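Local coordinates for protein alpha-L-arabinosidase (Xanthomonas axonopodis pv. citri, PDB 6D25) that probably removes alpha-L-arabinofuranosyl side groups from arabinoxylans, including internally di-substituted ones, as a GH51 glycoside hydrolase, at residues F49-E54 and K87-P92; L56-Y61 and F339-N344; G62-G67 and A372-V377; R79-A84 and D387-T392. All blocks are in the same frame, centred on the assembly; numbering follows the deposited sequence.

Contact 1: residues F49-E54 and K87-P92; sequences FGQFAE and KAIAVP
Gln51 O accepts a hydrogen bond from Asn370 ND2, on a backbone that also pairs with Asn93 and Arg95, and the side chain of the same residue reaches over to Ile89 and Val91. From this fixed base CB points at 87-92. With CG anti to the carbonyl carbon (chi1 -57°), Gln51 CG lies 3.7 Å from Val91 CG1, with Val91 CG2 slightly farther off, so the methylene lies against both branches. The two side chains run at about a right angle. The bend at chi2 (-76°) then turns the amide toward Ile89, where Gln51 NE2 lies 4.0 Å from Ile89 CD1, a packing contact; NE2 finds its hydrogen-bond partner elsewhere.

At the other end, the Pro92 ring sits against the Phe49-Gly50 peptide. Its CD is 3.2 Å from Phe49 O, and Pro92 CG is 3.7 Å from Gly50 N. The same CG reaches Phe49 CB at 4.0 Å, whereas the phenyl ring leads off toward Phe356 and Tyr404. All six touching residues are buried. The chain runs from strand 51-52 through a long loop and helix 80-88 to the neighbouring parallel strand 93-96, a beta-alpha-beta crossover of the (beta/alpha)8 barrel.

Contact 2: residues L56-Y61 and F339-N344; sequences LGTGIY and FLQQQN
Phe339 meets the 56-61 loop at Gly57, whose CA lies over one ring face, offset toward the rim. The CH-pi evidence is direct: Gly57 CA is 3.7 Å from the centroid of the Phe339 ring and 23° off its normal. With CG anti to the carbonyl carbon (chi1 -71°), the ring lies against the bare alpha carbon of a glycine of positive phi. The Phe339 backbone also takes part, since its O lies 3.5 Å from Leu56 CD2 and accepts a hydrogen bond of 2.7 Å from water 1.

Leu340 points its CB at the loop and brings CD1 within 3.8 Å of Leu56 CD1. The two leucines cross at about a right angle, and Leu56 CD2 rests near Leu340 CB and CG, so both branches of Leu56 are used. A bound glycerol lies about 4 Å from the Leu340 side chain.

Gln341 extends beyond CG and carries its amide to the turn. Gln341 NE2 donates to water 1 at 3.1 Å, and the same water accepts from Thr58 N at 3.0 Å. One solvent molecule therefore ties together two backbone groups and an amide from both loops.

Within 56-61, Gly59 N bonds to Leu56 O at 2.9 Å, closing a type II' beta turn with Gly57 at its second position. This turn follows strand 51-52 and packs on the loop after strand 319-325, at the C-terminal ends of barrel strands, where glycoside hydrolase barrels of this kind carry their active site.

Contact 3: residues G62-G67 and A372-V377; sequences GGVWVG and AQMVNV
Val64 turns a single methyl, CG2, toward both Met374 and Val375, joining the loops that follow strands 51-52 and 366-371, the first and last strands of the (beta/alpha)8 barrel. The two valines meet at a slant: Val64 CG2 to Val375 CG2 is 4.2 Å. Against Met374 the geometry differs, as the chains cross at about a right angle and the methyl end does the touching, with Met374 CE 3.9 Å from Val64 CG2. A turn at the thioether (chi3 71°) swings CE round to that position.

Val375 points its CB at Gly63 and uses its other branch on the backbone. Because CG1 lies anti to the backbone N (chi1 -174°), it comes to 3.5 Å from Gly63 CA. Asn376 approaches the same carbon, its ND2 being 3.5 Å from Gly63 CA. Both groups close directly on the alpha carbon of the glycine. The asparagine amide is held at both ends by groups outside the two segments: OD1 accepts from Thr384 N and ND2 donates to Thr58 O. This would fix the amide's rotation beside Gly63.

The 372-377 loop begins with a cis peptide bond between Ala372 and Gln373, and Gln373 N bonds to Val377 O at 3.1 Å, closing a tight loop that presents Met374, Val375 and Asn376 together. Opposite them, Gly63 O is buried without any polar partner in the model, packed 3.6 Å from Val375 CG1.

Contact 4: residues R79-A84 and D387-T392; sequences RNDVVA and DKMVLT
Charge and solvent dominate one part of this contact: two waters span Asp81 OD2 and Asp387 O. Water 2 donates to Asp81 OD2 at 2.9 Å and to Asp387 O, while water 3 donates to the same carboxylate oxygen at 2.6 Å and only weakly to Asp387 O. Asp81 OD2 also accepts from Arg79 NH1 at 3.0 Å, giving it three donors.

The salt bridge within 79-84 is side-on and two-pronged. Arg79 NE reaches Asp81 OD1 at 2.8 Å with an angle of 171°, and both oxygens offer their syn lone pairs nearly in the guanidinium plane. Such a pair of straight bonds fixes how carboxylate and guanidinium are turned against each other. Arg79 NH1 comes obliquely to within 3.4 Å of Lys388 O, and NH2 binds Gly62 O and Gly386 O.

Packing falls to Met389. Its chi1 (-170°) sends CG away from the backbone N, and the chain runs alongside Asp81, antiparallel to it, with Met389 SD 3.6 Å from Asp81 CB and 4.0 Å from Val82 CG2. Met389 CB in turn lies 3.5 Å from Asp81 OD2.

The start of helix 80-88 is thus joined to strand 388-391 by thioether packing, and to Asp387 just before it by water bridges; the arginine and several donors around Asp81 would be expected to favour its ionised form.

From the N terminus, the chain lays down 49-54, 56-61, 62-67 and 79-84 in succession, then their partners in the same order, 87-92, 339-344, 372-377 and 387-392. Every pair of contacts therefore crosses and none nests. Contact 1 closes a short loop, its segments 33 residues apart; contacts 2, 3 and 4 span 278, 305 and 303 residues. Contact 1 joins strand 51-52 to the chain leaving helix 80-88, and contact 4 ties the start of that helix to strand 388-391. Contacts 2 and 3, centres 7 Å apart, bind the long loop after strand 51-52 to loops following the last two barrel strands.

Contact 1: residues F49-E54 and K87-P92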
loop_
_atom_site.group_PDB
_atom_site.type_symbol
_atom_site.label_atom_id
_atom_site.label_comp_id
_atom_site.label_asym_id
_atom_site.label_seq_id
_atom_site.Cartn_x
_atom_site.Cartn_y
_atom_site.Cartn_z
ATOM N N PHE A 49 26.658 6.820 -20.043
ATOM C CA PHE A 49 27.077 8.200 -19.759
ATOM C C PHE A 49 25.896 9.043 -19.268
ATOM O O PHE A 49 25.923 10.274 -19.416
ATOM C CB PHE A 49 27.719 8.785 -21.028
ATOM C CG PHE A 49 28.953 8.003 -21.411
ATOM C CD1 PHE A 49 30.135 8.193 -20.724
ATOM C CD2 PHE A 49 28.891 6.977 -22.334
ATOM C CE1 PHE A 49 31.255 7.404 -20.996
ATOM C CE2 PHE A 49 30.016 6.240 -22.660
ATOM C CZ PHE A 49 31.194 6.420 -21.953
ATOM N N GLY A 50 24.899 8.401 -18.673
ATOM C CA GLY A 50 23.743 9.106 -18.137
ATOM C C GLY A 50 24.103 10.063 -17.015
ATOM O O GLY A 50 25.145 9.913 -16.294
ATOM N N GLN A 51 23.250 11.092 -16.899
ATOM C CA GLN A 51 23.339 12.093 -15.859
ATOM C C GLN A 51 22.108 11.947 -14.946
ATOM O O GLN A 51 21.156 11.223 -15.240
ATOM C CB GLN A 51 23.415 13.490 -16.469
ATOM C CG GLN A 51 24.581 13.707 -17.441
ATOM C CD GLN A 51 25.920 13.882 -16.755
ATOM O OE1 GLN A 51 26.010 14.158 -15.558
ATOM N NE2 GLN A 51 26.989 13.714 -17.521
ATOM N N PHE A 52 22.168 12.643 -13.820
ATOM C CA PHE A 52 21.211 12.501 -12.750
ATOM C C PHE A 52 21.049 13.851 -12.068
ATOM O O PHE A 52 21.991 14.353 -11.465
ATOM C CB PHE A 52 21.718 11.397 -11.810
ATOM C CG PHE A 52 20.989 11.212 -10.513
ATOM C CD1 PHE A 52 19.636 11.530 -10.387
ATOM C CD2 PHE A 52 21.665 10.700 -9.416
ATOM C CE1 PHE A 52 19.001 11.378 -9.164
ATOM C CE2 PHE A 52 21.015 10.559 -8.191
ATOM C CZ PHE A 52 19.691 10.891 -8.076
ATOM N N ALA A 53 19.845 14.432 -12.175
ATOM C CA ALA A 53 19.573 15.752 -11.654
ATOM C C ALA A 53 18.425 15.703 -10.640
ATOM O O ALA A 53 17.244 15.923 -11.014
ATOM C CB ALA A 53 19.267 16.684 -12.788
ATOM N N GLU A 54 18.751 15.454 -9.369
ATOM C CA GLU A 54 17.779 15.463 -8.302
ATOM C C GLU A 54 17.464 16.904 -7.930
ATOM O O GLU A 54 18.323 17.789 -8.042
ATOM C CB GLU A 54 18.321 14.716 -7.076
ATOM C CG GLU A 54 17.352 14.570 -5.908
ATOM C CD GLU A 54 17.763 13.551 -4.856
ATOM O OE1 GLU A 54 18.907 13.033 -4.954
ATOM O OE2 GLU A 54 16.959 13.269 -3.924
ATOM N N LYS A 87 25.217 19.953 -24.018
ATOM C CA LYS A 87 25.113 19.540 -25.428
ATOM C C LYS A 87 26.485 19.086 -25.949
ATOM O O LYS A 87 26.549 18.134 -26.726
ATOM C CB LYS A 87 24.571 20.676 -26.299
ATOM C CG LYS A 87 23.083 20.893 -26.116
ATOM C CD LYS A 87 22.528 22.007 -26.965
ATOM C CE LYS A 87 22.360 21.552 -28.400
ATOM N NZ LYS A 87 21.642 22.584 -29.164
ATOM N N ALA A 88 27.552 19.761 -25.534
ATOM C CA ALA A 88 28.875 19.471 -26.093
ATOM C C ALA A 88 29.362 18.077 -25.656
ATOM O O ALA A 88 30.220 17.529 -26.336
ATOM C CB ALA A 88 29.883 20.536 -25.690
ATOM N N ILE A 89 28.842 17.495 -24.581
ATOM C CA ILE A 89 29.260 16.112 -24.220
ATOM C C ILE A 89 28.182 15.085 -24.615
ATOM O O ILE A 89 28.318 13.887 -24.266
ATOM C CB ILE A 89 29.660 16.000 -22.738
ATOM C CG1 ILE A 89 28.552 16.414 -21.787
ATOM C CG2 ILE A 89 30.933 16.761 -22.477
ATOM C CD1 ILE A 89 28.772 15.984 -20.342
ATOM N N ALA A 90 27.159 15.518 -25.353
ATOM C CA ALA A 90 26.100 14.640 -25.886
ATOM C C ALA A 90 25.486 13.772 -24.765
ATOM O O ALA A 90 25.489 12.546 -24.805
ATOM C CB ALA A 90 26.637 13.791 -27.035
ATOM N N VAL A 91 24.947 14.423 -23.756
ATOM C CA VAL A 91 24.271 13.728 -22.672
ATOM C C VAL A 91 23.228 12.776 -23.272
ATOM O O VAL A 91 22.367 13.211 -24.008
ATOM C CB VAL A 91 23.640 14.716 -21.684
ATOM C CG1 VAL A 91 22.809 13.975 -20.653
ATOM C CG2 VAL A 91 24.675 15.601 -21.002
ATOM N N PRO A 92 23.254 11.494 -22.886
ATOM C CA PRO A 92 22.337 10.514 -23.500
ATOM C C PRO A 92 20.963 10.423 -22.815
ATOM O O PRO A 92 19.923 10.190 -23.465
ATOM C CB PRO A 92 23.079 9.176 -23.332
ATOM C CG PRO A 92 23.842 9.359 -22.034
ATOM C CD PRO A 92 24.285 10.819 -22.097
#

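Contact 2: residues L56-Y61 and F339-N344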
loop_
_atom_site.group_PDB
_atom_site.type_symbol
_atom_site.label_atom_id
_atom_site.label_comp_id
_atom_site.label_asym_id
_atom_site.label_seq_id
_atom_site.Cartn_x
_atom_site.Cartn_y
_atom_site.Cartn_z
ATOM N N LEU A 56 17.860 19.015 -5.403
ATOM C CA LEU A 56 18.788 18.931 -4.278
ATOM C C LEU A 56 19.710 20.155 -4.343
ATOM O O LEU A 56 20.374 20.348 -5.364
ATOM C CB LEU A 56 19.587 17.624 -4.407
ATOM C CG LEU A 56 20.350 17.154 -3.169
ATOM C CD1 LEU A 56 20.779 15.706 -3.337
ATOM C CD2 LEU A 56 21.537 18.040 -2.801
ATOM N N GLY A 57 19.743 20.949 -3.283
ATOM C CA GLY A 57 20.653 22.080 -3.198
ATOM C C GLY A 57 20.447 23.041 -4.358
ATOM O O GLY A 57 19.294 23.473 -4.629
ATOM N N THR A 58 21.516 23.336 -5.092
ATOM C CA THR A 58 21.451 24.207 -6.238
ATOM C C THR A 58 21.597 23.399 -7.535
ATOM O O THR A 58 21.963 23.952 -8.598
ATOM C CB THR A 58 22.460 25.354 -6.120
ATOM O OG1 THR A 58 23.755 24.764 -6.001
ATOM C CG2 THR A 58 22.157 26.302 -4.981
ATOM N N GLY A 59 21.290 22.094 -7.493
ATOM C CA GLY A 59 21.403 21.270 -8.654
ATOM C C GLY A 59 20.400 21.591 -9.734
ATOM O O GLY A 59 20.716 21.430 -10.920
ATOM N N ILE A 60 19.206 22.034 -9.345
ATOM C CA ILE A 60 18.193 22.440 -10.301
ATOM C C ILE A 60 18.077 23.963 -10.299
ATOM O O ILE A 60 18.243 24.599 -11.353
ATOM C CB ILE A 60 16.840 21.764 -9.985
ATOM C CG1 ILE A 60 16.936 20.244 -10.154
ATOM C CG2 ILE A 60 15.737 22.363 -10.827
ATOM C CD1 ILE A 60 17.151 19.765 -11.533
ATOM N N TYR A 61 17.776 24.521 -9.152
ATOM C CA TYR A 61 17.597 25.970 -9.008
ATOM C C TYR A 61 18.981 26.621 -8.900
ATOM O O TYR A 61 19.651 26.457 -7.881
ATOM C CB TYR A 61 16.707 26.307 -7.793
ATOM C CG TYR A 61 15.332 25.693 -7.967
ATOM C CD1 TYR A 61 14.460 26.191 -8.928
ATOM C CD2 TYR A 61 14.948 24.570 -7.256
ATOM C CE1 TYR A 61 13.253 25.565 -9.197
ATOM C CE2 TYR A 61 13.741 23.945 -7.519
ATOM C CZ TYR A 61 12.868 24.474 -8.473
ATOM O OH TYR A 61 11.657 23.900 -8.703
ATOM N N PHE A 339 23.103 20.224 1.010
ATOM C CA PHE A 339 23.180 20.569 -0.436
ATOM C C PHE A 339 24.270 19.785 -1.180
ATOM O O PHE A 339 24.414 19.935 -2.390
ATOM C CB PHE A 339 23.439 22.066 -0.600
ATOM C CG PHE A 339 22.294 22.980 -0.249
ATOM C CD1 PHE A 339 21.109 22.486 0.279
ATOM C CD2 PHE A 339 22.405 24.345 -0.452
ATOM C CE1 PHE A 339 20.042 23.343 0.548
ATOM C CE2 PHE A 339 21.354 25.203 -0.146
ATOM C CZ PHE A 339 20.157 24.691 0.319
ATOM N N LEU A 340 25.026 18.973 -0.439
ATOM C CA LEU A 340 26.036 18.060 -0.984
ATOM C C LEU A 340 26.992 18.775 -1.954
ATOM O O LEU A 340 27.291 18.235 -3.009
ATOM C CB LEU A 340 25.345 16.894 -1.665
ATOM C CG LEU A 340 24.398 16.072 -0.801
ATOM C CD1 LEU A 340 23.962 14.827 -1.559
ATOM C CD2 LEU A 340 24.986 15.705 0.569
ATOM N N GLN A 341 27.524 19.928 -1.564
ATOM C CA GLN A 341 28.435 20.662 -2.411
ATOM C C GLN A 341 29.861 20.259 -2.065
ATOM O O GLN A 341 30.284 20.367 -0.923
ATOM C CB GLN A 341 28.226 22.170 -2.261
ATOM C CG GLN A 341 26.811 22.572 -2.631
ATOM C CD GLN A 341 26.518 24.047 -2.496
ATOM O OE1 GLN A 341 27.256 24.793 -1.822
ATOM N NE2 GLN A 341 25.415 24.453 -3.132
ATOM N N GLN A 342 30.578 19.753 -3.066
ATOM C CA GLN A 342 31.948 19.317 -2.892
ATOM C C GLN A 342 32.731 19.755 -4.142
ATOM O O GLN A 342 32.139 19.938 -5.212
ATOM C CB GLN A 342 32.007 17.804 -2.666
ATOM C CG GLN A 342 31.445 16.983 -3.821
ATOM C CD GLN A 342 31.258 15.499 -3.538
ATOM O OE1 GLN A 342 30.843 15.127 -2.438
ATOM N NE2 GLN A 342 31.528 14.659 -4.522
ATOM N N GLN A 343 34.042 19.885 -4.004
ATOM C CA GLN A 343 34.881 20.162 -5.149
ATOM C C GLN A 343 35.151 18.847 -5.893
ATOM O O GLN A 343 34.717 17.722 -5.511
ATOM C CB GLN A 343 36.175 20.911 -4.748
ATOM C CG GLN A 343 36.144 22.410 -5.037
ATOM C CD GLN A 343 36.132 22.734 -6.517
ATOM O OE1 GLN A 343 36.218 21.831 -7.346
ATOM N NE2 GLN A 343 36.013 24.016 -6.871
ATOM N N ASN A 344 35.778 19.023 -7.044
ATOM C CA ASN A 344 35.922 18.000 -8.069
ATOM C C ASN A 344 37.347 18.133 -8.608
ATOM O O ASN A 344 37.664 19.147 -9.254
ATOM C CB ASN A 344 34.834 18.236 -9.113
ATOM C CG ASN A 344 34.537 17.057 -10.003
ATOM O OD1 ASN A 344 35.443 16.571 -10.734
ATOM N ND2 ASN A 344 33.269 16.681 -10.035
HETATM O O HOH W 1 24.031 21.891 -4.256
#

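Contact 3: residues G62-G67 and A372-V377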
loop_
_atom_site.group_PDB
_atom_site.type_symbol
_atom_site.label_atom_id
_atom_site.label_comp_id
_atom_site.label_asym_id
_atom_site.label_seq_id
_atom_site.Cartn_x
_atom_site.Cartn_y
_atom_site.Cartn_z
ATOM N N GLY A 62 19.349 27.368 -9.950
ATOM C CA GLY A 62 20.683 27.916 -10.049
ATOM C C GLY A 62 21.541 27.108 -11.000
ATOM O O GLY A 62 22.113 27.646 -11.912
ATOM N N GLY A 63 21.574 25.795 -10.818
ATOM C CA GLY A 63 22.408 24.934 -11.693
ATOM C C GLY A 63 21.859 24.777 -13.102
ATOM O O GLY A 63 22.639 24.650 -14.043
ATOM N N VAL A 64 20.522 24.717 -13.243
ATOM C CA VAL A 64 19.857 24.479 -14.549
ATOM C C VAL A 64 18.830 25.594 -14.818
ATOM O O VAL A 64 18.868 26.275 -15.849
ATOM C CB VAL A 64 19.193 23.098 -14.589
ATOM C CG1 VAL A 64 18.371 22.925 -15.863
ATOM C CG2 VAL A 64 20.229 21.987 -14.454
ATOM N N TRP A 65 17.925 25.754 -13.877
ATOM C CA TRP A 65 16.773 26.640 -13.989
ATOM C C TRP A 65 17.089 27.965 -13.302
ATOM O O TRP A 65 17.371 27.966 -12.094
ATOM C CB TRP A 65 15.546 25.999 -13.329
ATOM C CG TRP A 65 14.343 26.883 -13.420
ATOM C CD1 TRP A 65 13.861 27.725 -12.454
ATOM C CD2 TRP A 65 13.509 27.069 -14.581
ATOM N NE1 TRP A 65 12.788 28.425 -12.940
ATOM C CE2 TRP A 65 12.532 28.018 -14.230
ATOM C CE3 TRP A 65 13.480 26.509 -15.858
ATOM C CZ2 TRP A 65 11.571 28.455 -15.142
ATOM C CZ3 TRP A 65 12.501 26.906 -16.743
ATOM C CH2 TRP A 65 11.550 27.866 -16.385
ATOM N N VAL A 66 17.006 29.071 -14.021
ATOM C CA VAL A 66 17.169 30.382 -13.401
ATOM C C VAL A 66 15.860 31.174 -13.528
ATOM O O VAL A 66 15.692 32.152 -12.849
ATOM C CB VAL A 66 18.364 31.150 -13.994
ATOM C CG1 VAL A 66 19.682 30.451 -13.680
ATOM C CG2 VAL A 66 18.238 31.383 -15.491
ATOM N N GLY A 67 14.954 30.769 -14.405
ATOM C CA GLY A 67 13.702 31.526 -14.617
ATOM C C GLY A 67 13.844 32.519 -15.756
ATOM O O GLY A 67 14.924 33.046 -15.971
ATOM N N ALA A 372 26.159 10.567 -10.055
ATOM C CA ALA A 372 25.540 11.472 -9.101
ATOM C C ALA A 372 26.444 12.682 -8.832
ATOM O O ALA A 372 27.548 12.481 -8.311
ATOM C CB ALA A 372 25.293 10.738 -7.806
ATOM N N GLN A 373 26.042 13.915 -9.135
ATOM C CA GLN A 373 24.854 14.342 -9.869
ATOM C C GLN A 373 25.323 15.395 -10.880
ATOM O O GLN A 373 26.533 15.597 -11.015
ATOM C CB GLN A 373 23.804 14.903 -8.908
ATOM C CG GLN A 373 23.134 13.832 -8.050
ATOM C CD GLN A 373 21.920 14.300 -7.300
ATOM O OE1 GLN A 373 21.320 15.327 -7.672
ATOM N NE2 GLN A 373 21.551 13.546 -6.269
ATOM N N MET A 374 24.422 16.062 -11.588
ATOM C CA MET A 374 24.787 16.683 -12.839
ATOM C C MET A 374 25.426 18.063 -12.604
ATOM O O MET A 374 26.493 18.335 -13.186
ATOM C CB MET A 374 23.566 16.803 -13.764
ATOM C CG MET A 374 23.912 17.177 -15.186
ATOM S SD MET A 374 22.461 17.120 -16.279
ATOM C CE MET A 374 21.550 18.546 -15.699
ATOM N N VAL A 375 24.780 18.953 -11.828
ATOM C CA VAL A 375 25.271 20.291 -11.594
ATOM C C VAL A 375 25.261 20.587 -10.092
ATOM O O VAL A 375 24.269 20.290 -9.436
ATOM C CB VAL A 375 24.429 21.340 -12.347
ATOM C CG1 VAL A 375 25.031 22.739 -12.236
ATOM C CG2 VAL A 375 24.237 20.973 -13.802
ATOM N N ASN A 376 26.355 21.097 -9.552
ATOM C CA ASN A 376 26.419 21.664 -8.179
ATOM C C ASN A 376 26.276 20.615 -7.064
ATOM O O ASN A 376 26.252 21.022 -5.891
ATOM C CB ASN A 376 25.368 22.759 -7.987
ATOM C CG ASN A 376 25.743 24.026 -8.719
ATOM O OD1 ASN A 376 26.950 24.290 -8.862
ATOM N ND2 ASN A 376 24.746 24.796 -9.142
ATOM N N VAL A 377 26.143 19.331 -7.377
ATOM C CA VAL A 377 25.778 18.316 -6.363
ATOM C C VAL A 377 26.676 17.095 -6.587
ATOM O O VAL A 377 26.795 16.589 -7.722
ATOM C CB VAL A 377 24.301 17.914 -6.513
ATOM C CG1 VAL A 377 23.943 16.721 -5.658
ATOM C CG2 VAL A 377 23.382 19.092 -6.207
#

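Contact 4: residues R79-A84 and D387-T392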
loop_
_atom_site.group_PDB
_atom_site.type_symbol
_atom_site.label_atom_id
_atom_site.label_comp_id
_atom_site.label_asym_id
_atom_site.label_seq_id
_atom_site.Cartn_x
_atom_site.Cartn_y
_atom_site.Cartn_z
ATOM N N ARG A 79 19.549 28.231 -18.057
ATOM C CA ARG A 79 20.752 29.044 -18.248
ATOM C C ARG A 79 21.540 28.501 -19.459
ATOM O O ARG A 79 21.765 27.288 -19.628
ATOM C CB ARG A 79 21.574 29.128 -16.960
ATOM C CG ARG A 79 22.089 27.810 -16.417
ATOM C CD ARG A 79 22.732 28.057 -15.042
ATOM N NE ARG A 79 23.924 28.872 -15.167
ATOM C CZ ARG A 79 24.467 29.562 -14.181
ATOM N NH1 ARG A 79 25.642 30.112 -14.368
ATOM N NH2 ARG A 79 23.812 29.716 -13.014
ATOM N N ASN A 80 21.952 29.444 -20.303
ATOM C CA ASN A 80 22.529 29.128 -21.627
ATOM C C ASN A 80 23.876 28.378 -21.513
ATOM O O ASN A 80 24.194 27.510 -22.330
ATOM C CB ASN A 80 22.746 30.416 -22.413
ATOM C CG ASN A 80 21.457 31.018 -22.938
ATOM O OD1 ASN A 80 20.419 30.355 -22.956
ATOM N ND2 ASN A 80 21.521 32.263 -23.370
ATOM N N ASP A 81 24.697 28.788 -20.556
ATOM C CA ASP A 81 26.059 28.255 -20.408
ATOM C C ASP A 81 25.987 26.745 -20.131
ATOM O O ASP A 81 26.746 25.958 -20.739
ATOM C CB ASP A 81 26.875 29.033 -19.370
ATOM C CG ASP A 81 26.239 29.242 -17.984
ATOM O OD1 ASP A 81 25.145 28.713 -17.728
ATOM O OD2 ASP A 81 26.827 30.032 -17.177
ATOM N N VAL A 82 25.071 26.332 -19.260
ATOM C CA VAL A 82 24.936 24.929 -18.890
ATOM C C VAL A 82 24.384 24.131 -20.073
ATOM O O VAL A 82 24.817 23.014 -20.335
ATOM C CB VAL A 82 24.067 24.781 -17.627
ATOM C CG1 VAL A 82 23.635 23.340 -17.402
ATOM C CG2 VAL A 82 24.787 25.309 -16.406
ATOM N N VAL A 83 23.395 24.687 -20.769
ATOM C CA VAL A 83 22.829 24.034 -21.932
ATOM C C VAL A 83 23.944 23.725 -22.944
ATOM O O VAL A 83 24.041 22.590 -23.438
ATOM C CB VAL A 83 21.695 24.870 -22.571
ATOM C CG1 VAL A 83 21.304 24.353 -23.944
ATOM C CG2 VAL A 83 20.491 24.907 -21.654
ATOM N N ALA A 84 24.779 24.725 -23.248
ATOM C CA ALA A 84 25.800 24.539 -24.256
ATOM C C ALA A 84 26.807 23.467 -23.798
ATOM O O ALA A 84 27.249 22.595 -24.586
ATOM C CB ALA A 84 26.446 25.860 -24.553
ATOM N N ASP A 387 26.054 34.017 -12.160
ATOM C CA ASP A 387 26.354 33.916 -13.573
ATOM C C ASP A 387 27.693 33.194 -13.814
ATOM O O ASP A 387 27.993 32.951 -14.948
ATOM C CB ASP A 387 26.282 35.269 -14.288
ATOM C CG ASP A 387 27.306 36.298 -13.837
ATOM O OD1 ASP A 387 28.187 35.977 -13.043
ATOM O OD2 ASP A 387 27.159 37.460 -14.223
ATOM N N LYS A 388 28.432 32.806 -12.782
ATOM C CA LYS A 388 29.699 32.082 -12.970
ATOM C C LYS A 388 29.454 30.583 -13.190
ATOM O O LYS A 388 28.545 30.006 -12.610
ATOM C CB LYS A 388 30.576 32.271 -11.738
ATOM C CG LYS A 388 31.028 33.705 -11.497
ATOM C CD LYS A 388 31.733 33.915 -10.182
ATOM C CE LYS A 388 31.823 35.396 -9.899
ATOM N NZ LYS A 388 32.513 35.644 -8.630
ATOM N N MET A 389 30.289 29.971 -14.019
ATOM C CA MET A 389 30.188 28.558 -14.322
ATOM C C MET A 389 31.589 27.980 -14.497
ATOM O O MET A 389 32.407 28.605 -15.127
ATOM C CB MET A 389 29.385 28.320 -15.605
ATOM C CG MET A 389 29.043 26.852 -15.825
ATOM S SD MET A 389 28.521 26.407 -17.516
ATOM C CE MET A 389 30.121 26.527 -18.312
ATOM N N VAL A 390 31.832 26.782 -13.999
ATOM C CA VAL A 390 33.097 26.097 -14.250
ATOM C C VAL A 390 32.836 24.624 -14.583
ATOM O O VAL A 390 31.926 23.991 -14.048
ATOM C CB VAL A 390 34.062 26.262 -13.059
ATOM C CG1 VAL A 390 33.578 25.589 -11.802
ATOM C CG2 VAL A 390 35.445 25.740 -13.377
ATOM N N LEU A 391 33.600 24.109 -15.524
ATOM C CA LEU A 391 33.583 22.720 -15.930
ATOM C C LEU A 391 34.566 21.941 -15.047
ATOM O O LEU A 391 35.688 22.359 -14.866
ATOM C CB LEU A 391 34.017 22.610 -17.393
ATOM C CG LEU A 391 33.188 23.410 -18.397
ATOM C CD1 LEU A 391 33.715 23.262 -19.805
ATOM C CD2 LEU A 391 31.766 22.904 -18.404
ATOM N N THR A 392 34.135 20.810 -14.529
ATOM C CA THR A 392 34.966 20.044 -13.584
ATOM C C THR A 392 35.883 19.071 -14.344
ATOM O O THR A 392 35.667 18.746 -15.503
ATOM C CB THR A 392 34.088 19.269 -12.602
ATOM O OG1 THR A 392 33.390 18.253 -13.333
ATOM C CG2 THR A 392 33.134 20.184 -11.853
HETATM O O HOH W 2 25.624 32.675 -17.210
HETATM O O HOH W 3 28.874 31.426 -17.903
#